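Local structure of LbaCas13a H328A (C2c2) (Lachnospiraceae bacterium NK4A179, 5WLH) at residues Arg301-Ser313 with Gln381-Phe395. The protein binds and probably processes CRISPR precursor RNA and, as a Cas13a-family effector, is expected to cleave target RNA under the direction of its guide. Numbering follows the deposited sequence.
Sequences RMRRLVVLYFYGS and QAVKAVEEDNNGRYF
Arg301 lays its aliphatic stem across Phe395, with CB over the centre of one ring face (3.8 Å from CB to the ring centroid), and then runs extended from CG to NE toward the backbone of residues 392-394. There its NH1 donates to Tyr394 O at 2.9 Å, the oxygen lying near the guanidinium plane, while NE pairs with Asp297. One turn on, Arg304 NH1 bonds Arg393 O (2.8 Å), so two successive carbonyls of the loop 389-395, which contains a type I' turn from Asn390 to Arg393, are gripped by arginines of one helix. Shortening Arg301 to an alanine would keep CB on the ring but would probably leave Tyr394 O without this donor and Asp297 without its arginine partner. Residues 381-388, the end of helix 357-388, run at 130° to residues 301-311 of helix 292-311 in a helix-helix contact. Here Leu308 is a knob in a hole formed by Gln381, Ala382, Ala385 and Val386; with CG anti to the backbone N (chi1 164°), its CD1 presses tightly on Ala385 CB at 3.4 Å. Tyr394, roughly perpendicular to Leu308, has its ring sandwiched between Val386 CG1, offset toward the rim of one face, and Arg393 CB over the other, while Leu305 CD2 reaches Tyr394 CD1 at 3.4 Å.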
ATOM      1  N   ARG A 301     -28.801  17.473  15.083  1.00 23.29           N
ATOM      2  CA  ARG A 301     -29.182  18.364  13.997  1.00 24.85           C
ATOM      3  C   ARG A 301     -28.697  17.832  12.660  1.00 26.67           C
ATOM      4  O   ARG A 301     -29.405  17.919  11.651  1.00 22.23           O
ATOM      5  CB  ARG A 301     -28.632  19.764  14.237  1.00 22.05           C
ATOM      6  CG  ARG A 301     -29.318  20.463  15.443  1.00 22.26           C
ATOM      7  CD  ARG A 301     -28.577  21.710  15.849  1.00 27.20           C
ATOM      8  NE  ARG A 301     -28.976  22.088  17.206  1.00 30.01           N
ATOM      9  CZ  ARG A 301     -30.110  22.723  17.490  1.00 39.10           C
ATOM     10  NH1 ARG A 301     -30.932  23.061  16.512  1.00 38.28           N
ATOM     11  NH2 ARG A 301     -30.416  23.035  18.745  1.00 37.48           N
ATOM     12  N   MET A 302     -27.482  17.285  12.631  1.00 26.01           N
ATOM     13  CA  MET A 302     -26.998  16.680  11.394  1.00 20.25           C
ATOM     14  C   MET A 302     -27.827  15.453  11.028  1.00 22.96           C
ATOM     15  O   MET A 302     -28.132  15.230   9.851  1.00 25.26           O
ATOM     16  CB  MET A 302     -25.519  16.311  11.546  1.00 20.66           C
ATOM     17  CG  MET A 302     -24.866  15.927  10.249  1.00 23.77           C
ATOM     18  SD  MET A 302     -23.102  15.548  10.485  1.00 23.38           S
ATOM     19  CE  MET A 302     -23.214  13.926  11.206  1.00 23.13           C
ATOM     20  N   ARG A 303     -28.229  14.663  12.029  1.00 22.63           N
ATOM     21  CA  ARG A 303     -29.090  13.517  11.766  1.00 25.83           C
ATOM     22  C   ARG A 303     -30.424  13.956  11.174  1.00 26.23           C
ATOM     23  O   ARG A 303     -30.947  13.306  10.260  1.00 23.08           O
ATOM     24  CB  ARG A 303     -29.306  12.723  13.051  1.00 24.82           C
ATOM     25  CG  ARG A 303     -30.180  11.502  12.898  1.00 25.44           C
ATOM     26  CD  ARG A 303     -29.522  10.461  11.994  1.00 28.67           C
ATOM     27  NE  ARG A 303     -30.491   9.470  11.541  1.00 27.82           N
ATOM     28  CZ  ARG A 303     -30.205   8.450  10.743  1.00 30.87           C
ATOM     29  NH1 ARG A 303     -28.957   8.274  10.305  1.00 28.57           N
ATOM     30  NH2 ARG A 303     -31.175   7.614  10.374  1.00 26.63           N
ATOM     31  N   ARG A 304     -30.995  15.051  11.687  1.00 28.95           N
ATOM     32  CA  ARG A 304     -32.262  15.541  11.138  1.00 27.25           C
ATOM     33  C   ARG A 304     -32.113  15.935   9.675  1.00 27.52           C
ATOM     34  O   ARG A 304     -33.036  15.745   8.873  1.00 26.49           O
ATOM     35  CB  ARG A 304     -32.773  16.724  11.962  1.00 23.20           C
ATOM     36  CG  ARG A 304     -33.339  16.300  13.298  1.00 26.72           C
ATOM     37  CD  ARG A 304     -34.206  17.402  13.888  1.00 28.04           C
ATOM     38  NE  ARG A 304     -34.503  17.155  15.295  1.00 28.77           N
ATOM     39  CZ  ARG A 304     -33.805  17.671  16.295  1.00 32.28           C
ATOM     40  NH1 ARG A 304     -32.769  18.463  16.033  1.00 28.16           N
ATOM     41  NH2 ARG A 304     -34.146  17.406  17.550  1.00 32.86           N
ATOM     42  N   LEU A 305     -30.961  16.492   9.300  1.00 23.79           N
ATOM     43  CA  LEU A 305     -30.752  16.812   7.893  1.00 25.94           C
ATOM     44  C   LEU A 305     -30.784  15.552   7.038  1.00 25.57           C
ATOM     45  O   LEU A 305     -31.343  15.557   5.937  1.00 26.70           O
ATOM     46  CB  LEU A 305     -29.433  17.545   7.696  1.00 23.74           C
ATOM     47  CG  LEU A 305     -29.418  18.982   8.207  1.00 29.82           C
ATOM     48  CD1 LEU A 305     -28.019  19.569   8.073  1.00 28.30           C
ATOM     49  CD2 LEU A 305     -30.398  19.834   7.434  1.00 27.61           C
ATOM     50  N   VAL A 306     -30.168  14.468   7.519  1.00 24.13           N
ATOM     51  CA  VAL A 306     -30.200  13.212   6.767  1.00 25.25           C
ATOM     52  C   VAL A 306     -31.629  12.694   6.682  1.00 28.85           C
ATOM     53  O   VAL A 306     -32.092  12.253   5.621  1.00 25.12           O
ATOM     54  CB  VAL A 306     -29.276  12.170   7.418  1.00 26.21           C
ATOM     55  CG1 VAL A 306     -29.414  10.811   6.711  1.00 26.10           C
ATOM     56  CG2 VAL A 306     -27.832  12.648   7.407  1.00 27.34           C
ATOM     57  N   VAL A 307     -32.347  12.724   7.804  1.00 25.64           N
ATOM     58  CA  VAL A 307     -33.726  12.247   7.784  1.00 26.84           C
ATOM     59  C   VAL A 307     -34.557  13.086   6.817  1.00 27.15           C
ATOM     60  O   VAL A 307     -35.330  12.550   6.007  1.00 30.33           O
ATOM     61  CB  VAL A 307     -34.317  12.255   9.205  1.00 29.44           C
ATOM     62  CG1 VAL A 307     -35.846  12.028   9.144  1.00 30.19           C
ATOM     63  CG2 VAL A 307     -33.625  11.193  10.078  1.00 31.69           C
ATOM     64  N   LEU A 308     -34.400  14.413   6.876  1.00 25.54           N
ATOM     65  CA  LEU A 308     -35.113  15.296   5.956  1.00 28.42           C
ATOM     66  C   LEU A 308     -34.812  14.949   4.505  1.00 32.02           C
ATOM     67  O   LEU A 308     -35.719  14.888   3.665  1.00 30.06           O
ATOM     68  CB  LEU A 308     -34.746  16.753   6.227  1.00 26.55           C
ATOM     69  CG  LEU A 308     -35.128  17.714   5.105  1.00 28.84           C
ATOM     70  CD1 LEU A 308     -36.646  17.875   5.046  1.00 28.23           C
ATOM     71  CD2 LEU A 308     -34.438  19.070   5.265  1.00 27.84           C
ATOM     72  N   TYR A 309     -33.536  14.734   4.192  1.00 26.33           N
ATOM     73  CA  TYR A 309     -33.139  14.527   2.808  1.00 26.27           C
ATOM     74  C   TYR A 309     -33.828  13.315   2.208  1.00 25.07           C
ATOM     75  O   TYR A 309     -34.336  13.369   1.077  1.00 31.04           O
ATOM     76  CB  TYR A 309     -31.620  14.374   2.728  1.00 23.17           C
ATOM     77  CG  TYR A 309     -31.056  14.484   1.333  1.00 23.28           C
ATOM     78  CD1 TYR A 309     -31.027  13.383   0.480  1.00 23.86           C
ATOM     79  CD2 TYR A 309     -30.535  15.684   0.876  1.00 25.99           C
ATOM     80  CE1 TYR A 309     -30.480  13.485  -0.789  1.00 21.58           C
ATOM     81  CE2 TYR A 309     -29.998  15.798  -0.398  1.00 21.92           C
ATOM     82  CZ  TYR A 309     -29.989  14.696  -1.225  1.00 19.21           C
ATOM     83  OH  TYR A 309     -29.441  14.823  -2.473  1.00 23.72           O
ATOM     84  N   PHE A 310     -33.871  12.215   2.949  1.00 22.22           N
ATOM     85  CA  PHE A 310     -34.333  10.955   2.397  1.00 24.84           C
ATOM     86  C   PHE A 310     -35.788  10.648   2.716  1.00 26.37           C
ATOM     87  O   PHE A 310     -36.399   9.846   2.005  1.00 29.00           O
ATOM     88  CB  PHE A 310     -33.472   9.798   2.914  1.00 26.03           C
ATOM     89  CG  PHE A 310     -32.091   9.802   2.351  1.00 28.39           C
ATOM     90  CD1 PHE A 310     -31.859   9.348   1.057  1.00 29.08           C
ATOM     91  CD2 PHE A 310     -31.026  10.299   3.089  1.00 24.03           C
ATOM     92  CE1 PHE A 310     -30.576   9.367   0.514  1.00 25.98           C
ATOM     93  CE2 PHE A 310     -29.744  10.323   2.545  1.00 22.77           C
ATOM     94  CZ  PHE A 310     -29.523   9.846   1.258  1.00 25.30           C
ATOM     95  N   TYR A 311     -36.344  11.241   3.764  1.00 26.01           N
ATOM     96  CA  TYR A 311     -37.686  10.877   4.198  1.00 27.99           C
ATOM     97  C   TYR A 311     -38.647  12.049   4.199  1.00 32.10           C
ATOM     98  O   TYR A 311     -39.838  11.846   4.449  1.00 38.43           O
ATOM     99  CB  TYR A 311     -37.646  10.222   5.587  1.00 27.64           C
ATOM    100  CG  TYR A 311     -36.756   9.001   5.591  1.00 33.71           C
ATOM    101  CD1 TYR A 311     -37.223   7.771   5.143  1.00 32.49           C
ATOM    102  CD2 TYR A 311     -35.426   9.091   6.002  1.00 30.23           C
ATOM    103  CE1 TYR A 311     -36.381   6.650   5.120  1.00 35.96           C
ATOM    104  CE2 TYR A 311     -34.595   7.988   5.998  1.00 31.47           C
ATOM    105  CZ  TYR A 311     -35.071   6.772   5.548  1.00 37.09           C
ATOM    106  OH  TYR A 311     -34.221   5.687   5.546  1.00 37.51           O
ATOM    107  N   GLY A 312     -38.180  13.249   3.897  1.00 30.41           N
ATOM    108  CA  GLY A 312     -39.064  14.379   3.733  1.00 33.54           C
ATOM    109  C   GLY A 312     -39.400  15.049   5.052  1.00 29.19           C
ATOM    110  O   GLY A 312     -39.246  14.487   6.135  1.00 30.53           O
ATOM    111  N   SER A 313     -39.873  16.289   4.940  1.00 33.36           N
ATOM    112  CA  SER A 313     -40.101  17.147   6.096  1.00 33.75           C
ATOM    113  C   SER A 313     -41.228  16.659   6.997  1.00 36.07           C
ATOM    114  O   SER A 313     -41.352  17.155   8.117  1.00 37.89           O
ATOM    115  CB  SER A 313     -40.401  18.566   5.623  1.00 34.32           C
ATOM    116  OG  SER A 313     -41.616  18.593   4.902  1.00 41.83           O
ATOM    117  N   GLN A 381     -35.969  19.266  -2.541  1.00 34.05           N
ATOM    118  CA  GLN A 381     -36.914  19.226  -1.430  1.00 36.87           C
ATOM    119  C   GLN A 381     -36.240  19.583  -0.105  1.00 37.98           C
ATOM    120  O   GLN A 381     -36.826  20.284   0.732  1.00 33.45           O
ATOM    121  CB  GLN A 381     -37.545  17.837  -1.364  1.00 41.23           C
ATOM    122  CG  GLN A 381     -38.018  17.410   0.001  1.00 46.10           C
ATOM    123  CD  GLN A 381     -36.986  16.607   0.800  1.00 49.30           C
ATOM    124  OE1 GLN A 381     -36.094  15.945   0.246  1.00 46.15           O
ATOM    125  NE2 GLN A 381     -37.104  16.675   2.116  1.00 49.42           N
ATOM    126  N   ALA A 382     -35.014  19.092   0.115  1.00 30.77           N
ATOM    127  CA  ALA A 382     -34.323  19.366   1.374  1.00 30.08           C
ATOM    128  C   ALA A 382     -33.909  20.829   1.472  1.00 27.87           C
ATOM    129  O   ALA A 382     -34.056  21.453   2.532  1.00 29.37           O
ATOM    130  CB  ALA A 382     -33.106  18.446   1.519  1.00 26.60           C
ATOM    131  N   VAL A 383     -33.381  21.386   0.383  1.00 29.40           N
ATOM    132  CA  VAL A 383     -33.004  22.794   0.372  1.00 31.42           C
ATOM    133  C   VAL A 383     -34.212  23.659   0.713  1.00 33.94           C
ATOM    134  O   VAL A 383     -34.125  24.580   1.534  1.00 31.07           O
ATOM    135  CB  VAL A 383     -32.385  23.164  -0.991  1.00 30.93           C
ATOM    136  CG1 VAL A 383     -32.358  24.661  -1.183  1.00 31.45           C
ATOM    137  CG2 VAL A 383     -30.952  22.600  -1.125  1.00 26.30           C
ATOM    138  N   LYS A 384     -35.371  23.340   0.131  1.00 31.65           N
ATOM    139  CA  LYS A 384     -36.583  24.099   0.435  1.00 34.04           C
ATOM    140  C   LYS A 384     -36.970  23.971   1.907  1.00 35.78           C
ATOM    141  O   LYS A 384     -37.310  24.968   2.557  1.00 36.45           O
ATOM    142  CB  LYS A 384     -37.723  23.628  -0.470  1.00 37.97           C
ATOM    143  CG  LYS A 384     -39.109  24.075  -0.019  1.00 46.07           C
ATOM    144  CD  LYS A 384     -40.190  23.580  -0.979  1.00 49.48           C
ATOM    145  CE  LYS A 384     -41.570  24.082  -0.576  1.00 52.50           C
ATOM    146  NZ  LYS A 384     -41.739  25.521  -0.928  1.00 55.13           N
ATOM    147  N   ALA A 385     -36.911  22.756   2.456  1.00 34.10           N
ATOM    148  CA  ALA A 385     -37.333  22.553   3.835  1.00 36.19           C
ATOM    149  C   ALA A 385     -36.385  23.215   4.836  1.00 38.88           C
ATOM    150  O   ALA A 385     -36.843  23.741   5.859  1.00 38.14           O
ATOM    151  CB  ALA A 385     -37.464  21.063   4.129  1.00 38.54           C
ATOM    152  N   VAL A 386     -35.066  23.180   4.600  1.00 33.88           N
ATOM    153  CA  VAL A 386     -34.186  23.837   5.568  1.00 36.51           C
ATOM    154  C   VAL A 386     -34.344  25.344   5.510  1.00 41.90           C
ATOM    155  O   VAL A 386     -34.036  26.038   6.492  1.00 42.24           O
ATOM    156  CB  VAL A 386     -32.695  23.486   5.384  1.00 36.01           C
ATOM    157  CG1 VAL A 386     -32.463  22.005   5.588  1.00 35.26           C
ATOM    158  CG2 VAL A 386     -32.179  23.960   4.048  1.00 33.66           C
ATOM    159  N   GLU A 387     -34.802  25.866   4.371  1.00 41.84           N
ATOM    160  CA  GLU A 387     -35.122  27.284   4.244  1.00 46.04           C
ATOM    161  C   GLU A 387     -36.440  27.618   4.936  1.00 48.19           C
ATOM    162  O   GLU A 387     -36.561  28.670   5.574  1.00 53.34           O
ATOM    163  CB  GLU A 387     -35.188  27.676   2.762  1.00 49.32           C
ATOM    164  CG  GLU A 387     -33.836  27.731   2.038  1.00 53.53           C
ATOM    165  CD  GLU A 387     -33.946  27.774   0.506  1.00 55.08           C
ATOM    166  OE1 GLU A 387     -35.034  27.485  -0.047  1.00 53.60           O
ATOM    167  OE2 GLU A 387     -32.928  28.099  -0.149  1.00 55.38           O
ATOM    168  N   GLU A 388     -37.429  26.730   4.840  1.00 42.89           N
ATOM    169  CA  GLU A 388     -38.795  27.043   5.239  1.00 39.84           C
ATOM    170  C   GLU A 388     -39.225  26.433   6.557  1.00 42.26           C
ATOM    171  O   GLU A 388     -40.117  26.978   7.206  1.00 49.37           O
ATOM    172  CB  GLU A 388     -39.781  26.588   4.154  1.00 37.86           C
ATOM    173  CG  GLU A 388     -39.541  27.238   2.818  1.00 41.13           C
ATOM    174  CD  GLU A 388     -40.470  26.714   1.734  1.00 46.39           C
ATOM    175  OE1 GLU A 388     -41.450  26.009   2.061  1.00 53.15           O
ATOM    176  OE2 GLU A 388     -40.205  27.000   0.550  1.00 49.15           O
ATOM    177  N   ASP A 389     -38.635  25.320   6.972  1.00 42.75           N
ATOM    178  CA  ASP A 389     -39.161  24.554   8.096  1.00 45.20           C
ATOM    179  C   ASP A 389     -38.027  24.103   9.011  1.00 41.04           C
ATOM    180  O   ASP A 389     -37.950  22.943   9.413  1.00 37.16           O
ATOM    181  CB  ASP A 389     -39.977  23.354   7.604  1.00 55.26           C
ATOM    182  CG  ASP A 389     -41.228  23.108   8.436  1.00 64.30           C
ATOM    183  OD1 ASP A 389     -41.481  23.877   9.392  1.00 65.72           O
ATOM    184  OD2 ASP A 389     -41.953  22.128   8.139  1.00 66.84           O
ATOM    185  N   ASN A 390     -37.132  25.034   9.346  1.00 38.98           N
ATOM    186  CA  ASN A 390     -36.033  24.769  10.266  1.00 35.99           C
ATOM    187  C   ASN A 390     -36.536  24.908  11.698  1.00 35.39           C
ATOM    188  O   ASN A 390     -36.933  23.917  12.320  1.00 33.49           O
ATOM    189  CB  ASN A 390     -34.864  25.723   9.992  1.00 33.54           C
ATOM    190  CG  ASN A 390     -33.632  25.380  10.807  1.00 32.01           C
ATOM    191  OD1 ASN A 390     -33.691  24.536  11.692  1.00 29.81           O
ATOM    192  ND2 ASN A 390     -32.513  26.046  10.521  1.00 35.57           N
ATOM    193  N   ASN A 391     -36.532  26.132  12.215  1.00 41.66           N
ATOM    194  CA  ASN A 391     -37.098  26.442  13.527  1.00 48.38           C
ATOM    195  C   ASN A 391     -36.519  25.527  14.603  1.00 46.50           C
ATOM    196  O   ASN A 391     -37.242  24.937  15.409  1.00 48.00           O
ATOM    197  CB  ASN A 391     -38.629  26.355  13.500  1.00 55.03           C
ATOM    198  CG  ASN A 391     -39.238  27.028  12.275  1.00 58.73           C
ATOM    199  OD1 ASN A 391     -40.024  26.415  11.544  1.00 56.28           O
ATOM    200  ND2 ASN A 391     -38.879  28.291  12.045  1.00 59.76           N
ATOM    201  N   GLY A 392     -35.194  25.389  14.593  1.00 42.69           N
ATOM    202  CA  GLY A 392     -34.499  24.619  15.603  1.00 39.48           C
ATOM    203  C   GLY A 392     -34.233  23.170  15.266  1.00 36.99           C
ATOM    204  O   GLY A 392     -33.571  22.482  16.055  1.00 37.88           O
ATOM    205  N   ARG A 393     -34.742  22.674  14.135  1.00 32.30           N
ATOM    206  CA  ARG A 393     -34.522  21.282  13.758  1.00 29.94           C
ATOM    207  C   ARG A 393     -33.084  21.051  13.330  1.00 26.01           C
ATOM    208  O   ARG A 393     -32.484  20.029  13.674  1.00 28.21           O
ATOM    209  CB  ARG A 393     -35.440  20.896  12.602  1.00 30.27           C
ATOM    210  CG  ARG A 393     -36.824  20.449  13.004  1.00 35.18           C
ATOM    211  CD  ARG A 393     -37.713  20.331  11.784  1.00 39.22           C
ATOM    212  NE  ARG A 393     -39.115  20.218  12.164  1.00 42.09           N
ATOM    213  CZ  ARG A 393     -39.931  21.254  12.319  1.00 46.66           C
ATOM    214  NH1 ARG A 393     -39.490  22.493  12.123  1.00 45.05           N
ATOM    215  NH2 ARG A 393     -41.188  21.047  12.670  1.00 52.36           N
ATOM    216  N   TYR A 394     -32.548  21.963  12.524  1.00 28.13           N
ATOM    217  CA  TYR A 394     -31.256  21.840  11.882  1.00 25.98           C
ATOM    218  C   TYR A 394     -30.323  22.860  12.525  1.00 26.62           C
ATOM    219  O   TYR A 394     -30.577  23.325  13.651  1.00 26.25           O
ATOM    220  CB  TYR A 394     -31.438  22.018  10.371  1.00 24.54           C
ATOM    221  CG  TYR A 394     -32.659  21.269   9.859  1.00 26.90           C
ATOM    222  CD1 TYR A 394     -32.733  19.887   9.946  1.00 27.08           C
ATOM    223  CD2 TYR A 394     -33.752  21.955   9.325  1.00 30.15           C
ATOM    224  CE1 TYR A 394     -33.859  19.190   9.503  1.00 29.11           C
ATOM    225  CE2 TYR A 394     -34.874  21.278   8.884  1.00 29.82           C
ATOM    226  CZ  TYR A 394     -34.923  19.899   8.978  1.00 31.73           C
ATOM    227  OH  TYR A 394     -36.029  19.213   8.536  1.00 27.23           O
ATOM    228  N   PHE A 395     -29.257  23.225  11.823  1.00 26.54           N
ATOM    229  CA  PHE A 395     -28.350  24.208  12.388  1.00 27.49           C
ATOM    230  C   PHE A 395     -28.881  25.620  12.168  1.00 31.41           C
ATOM    231  O   PHE A 395     -29.579  25.903  11.184  1.00 27.13           O
ATOM    232  CB  PHE A 395     -26.951  24.032  11.798  1.00 27.10           C
ATOM    233  CG  PHE A 395     -26.335  22.699  12.135  1.00 24.26           C
ATOM    234  CD1 PHE A 395     -25.766  22.471  13.376  1.00 24.30           C
ATOM    235  CD2 PHE A 395     -26.372  21.653  11.223  1.00 24.90           C
ATOM    236  CE1 PHE A 395     -25.214  21.221  13.686  1.00 25.84           C
ATOM    237  CE2 PHE A 395     -25.829  20.425  11.523  1.00 25.39           C
ATOM    238  CZ  PHE A 395     -25.249  20.201  12.761  1.00 24.93           C
TER